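Local coordinates for surface-associated protein CshB (Streptococcus gordonii, PDB 6YZG), which is a cell-wall-anchored streptococcal surface adhesin that probably binds fibronectin, the present piece holding its second non-repetitive domain, at residues Val35-Lys40 with Phe125-Thr130. Sequence-based numbering, arbitrary orientation.
Sequences VTLTVK and FDIEAT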
loop_
_atom_site.group_PDB
_atom_site.type_symbol
_atom_site.label_atom_id
_atom_site.label_comp_id
_atom_site.label_asym_id
_atom_site.label_seq_id
_atom_site.Cartn_x
_atom_site.Cartn_y
_atom_site.Cartn_z
ATOM N N VAL A 35 -32.930 9.416 -2.736
ATOM C CA VAL A 35 -31.848 10.330 -2.316
ATOM C C VAL A 35 -31.461 11.205 -3.486
ATOM O O VAL A 35 -31.363 10.765 -4.644
ATOM C CB VAL A 35 -30.643 9.541 -1.790
ATOM C CG1 VAL A 35 -30.972 8.733 -0.561
ATOM C CG2 VAL A 35 -29.998 8.684 -2.816
ATOM N N THR A 36 -31.266 12.477 -3.168
ATOM C CA THR A 36 -30.857 13.444 -4.188
ATOM C C THR A 36 -29.626 14.142 -3.660
ATOM O O THR A 36 -29.700 14.750 -2.547
ATOM C CB THR A 36 -31.936 14.474 -4.492
ATOM O OG1 THR A 36 -33.160 13.798 -4.885
ATOM C CG2 THR A 36 -31.499 15.409 -5.583
ATOM N N LEU A 37 -28.540 14.120 -4.398
ATOM C CA LEU A 37 -27.310 14.847 -4.105
ATOM C C LEU A 37 -27.256 16.013 -5.089
ATOM O O LEU A 37 -27.466 15.827 -6.308
ATOM C CB LEU A 37 -26.045 14.024 -4.331
ATOM C CG LEU A 37 -25.954 12.656 -3.679
ATOM C CD1 LEU A 37 -24.579 12.051 -3.895
ATOM C CD2 LEU A 37 -26.446 12.567 -2.271
ATOM N N THR A 38 -26.946 17.196 -4.591
ATOM C CA THR A 38 -26.739 18.370 -5.444
ATOM C C THR A 38 -25.356 18.939 -5.176
ATOM O O THR A 38 -25.020 19.117 -4.001
ATOM C CB THR A 38 -27.765 19.476 -5.175
ATOM O OG1 THR A 38 -29.100 18.943 -5.316
ATOM C CG2 THR A 38 -27.609 20.635 -6.125
ATOM N N VAL A 39 -24.563 19.159 -6.213
ATOM C CA VAL A 39 -23.238 19.769 -6.014
ATOM C C VAL A 39 -23.376 21.210 -5.574
ATOM O O VAL A 39 -23.980 22.030 -6.332
ATOM C CB VAL A 39 -22.384 19.643 -7.258
ATOM C CG1 VAL A 39 -21.072 20.316 -7.008
ATOM C CG2 VAL A 39 -22.231 18.214 -7.718
ATOM N N LYS A 40 -22.931 21.539 -4.364
ATOM C CA LYS A 40 -23.011 22.918 -3.815
ATOM C C LYS A 40 -21.702 23.655 -4.139
ATOM O O LYS A 40 -21.741 24.867 -4.384
ATOM C CB LYS A 40 -23.204 22.815 -2.300
ATOM C CG LYS A 40 -23.304 24.147 -1.577
ATOM C CD LYS A 40 -23.577 23.973 -0.112
ATOM C CE LYS A 40 -23.839 25.292 0.577
ATOM N NZ LYS A 40 -24.905 25.127 1.588
ATOM N N PHE A 125 -21.687 18.355 -1.236
ATOM C CA PHE A 125 -23.051 18.035 -1.691
ATOM C C PHE A 125 -24.095 18.449 -0.658
ATOM O O PHE A 125 -23.927 18.241 0.493
ATOM C CB PHE A 125 -23.206 16.515 -1.812
ATOM C CG PHE A 125 -22.393 15.856 -2.898
ATOM C CD1 PHE A 125 -22.765 15.942 -4.226
ATOM C CD2 PHE A 125 -21.254 15.154 -2.600
ATOM C CE1 PHE A 125 -22.027 15.333 -5.228
ATOM C CE2 PHE A 125 -20.515 14.555 -3.600
ATOM C CZ PHE A 125 -20.906 14.627 -4.904
ATOM N N ASP A 126 -25.179 18.998 -1.186
ATOM C CA ASP A 126 -26.425 19.159 -0.412
ATOM C C ASP A 126 -27.103 17.791 -0.558
ATOM O O ASP A 126 -27.088 17.233 -1.634
ATOM C CB ASP A 126 -27.278 20.316 -0.943
ATOM C CG ASP A 126 -26.862 21.708 -0.465
ATOM O OD1 ASP A 126 -26.600 21.877 0.700
ATOM O OD2 ASP A 126 -26.792 22.608 -1.288
ATOM N N ILE A 127 -27.622 17.274 0.526
ATOM C CA ILE A 127 -28.265 15.937 0.514
ATOM C C ILE A 127 -29.714 16.083 0.941
ATOM O O ILE A 127 -29.951 16.758 1.903
ATOM C CB ILE A 127 -27.572 14.997 1.512
ATOM C CG1 ILE A 127 -26.119 14.737 1.147
ATOM C CG2 ILE A 127 -28.353 13.703 1.673
ATOM C CD1 ILE A 127 -25.430 14.154 2.345
ATOM N N GLU A 128 -30.595 15.399 0.235
ATOM C CA GLU A 128 -32.019 15.327 0.612
ATOM C C GLU A 128 -32.462 13.875 0.459
ATOM O O GLU A 128 -32.132 13.254 -0.511
ATOM C CB GLU A 128 -32.819 16.213 -0.325
ATOM C CG GLU A 128 -34.317 16.003 -0.335
ATOM C CD GLU A 128 -34.809 16.772 -1.547
ATOM O OE1 GLU A 128 -34.559 17.977 -1.568
ATOM O OE2 GLU A 128 -35.261 16.148 -2.507
ATOM N N ALA A 129 -33.117 13.369 1.479
ATOM C CA ALA A 129 -33.700 12.026 1.414
ATOM C C ALA A 129 -35.191 12.164 1.626
ATOM O O ALA A 129 -35.613 12.919 2.507
ATOM C CB ALA A 129 -33.130 11.131 2.472
ATOM N N THR A 130 -35.971 11.453 0.827
ATOM C CA THR A 130 -37.444 11.390 1.027
ATOM C C THR A 130 -37.899 9.951 1.099
ATOM O O THR A 130 -37.376 9.069 0.436
ATOM C CB THR A 130 -38.203 12.140 -0.049
ATOM O OG1 THR A 130 -37.978 11.479 -1.314
ATOM C CG2 THR A 130 -37.814 13.594 -0.131
HETATM O O HOH W 1 -34.757 13.064 -2.587
#
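Val-35 faces Ala-129 in a non-hydrogen-bonded antiparallel pair, its CG1 4.4 Å from Ala-129 CB on the buried side of the sheet. Thr-36 and Glu-128 come next as a hydrogen-bonded pair: Thr-36 N gives to Glu-128 O at 2.9 Å, and Glu-128 N returns the bond to Thr-36 O. On the partly exposed face their side chains run alongside each other. With chi1 at -56°, Thr-36 OG1 is swung beside its own backbone N, where a water bridges it to OE2 of the extended Glu-128 chain.

Leu-37 turns back to the buried face and works on two neighbours. Its CD2 lies 4.1 Å from CG1 of Ile-127, the two side chains side by side and pointing the same way, while its CD1 sits over the centre of one face of the Phe-125 ring, 4.3 Å above the plane. Thr-38 closes the second hydrogen-bonded pair, with Asp-126; the shorter of its two bonds, Asp-126 N to Thr-38 O, is 2.8 Å. That same carbonyl oxygen also takes a CA-H...O contact from Phe-125 and lies near the plane of its ring, at the edge. Val-39 CG2 then meets Phe-125 CE1 at 3.8 Å. Past it, Lys-40 lays its aliphatic chain against the Asp-126 carboxylate; NZ makes a long salt bridge of 3.8 Å to OD1, but its stronger partner is Glu-245 of the second subunit.

The pair is a regular antiparallel ladder within the CshA-type non-repetitive domain 2. In its sheet, strand 33-41 is flanked by 24-30 and 119-131, the latter in turn pairing antiparallel with 134-144. Phe-125 and Asp-126 also pair with a strand of the second subunit, carrying the sheet across the interface, where Met-260 of that subunit packs on Leu-37 and Phe-125.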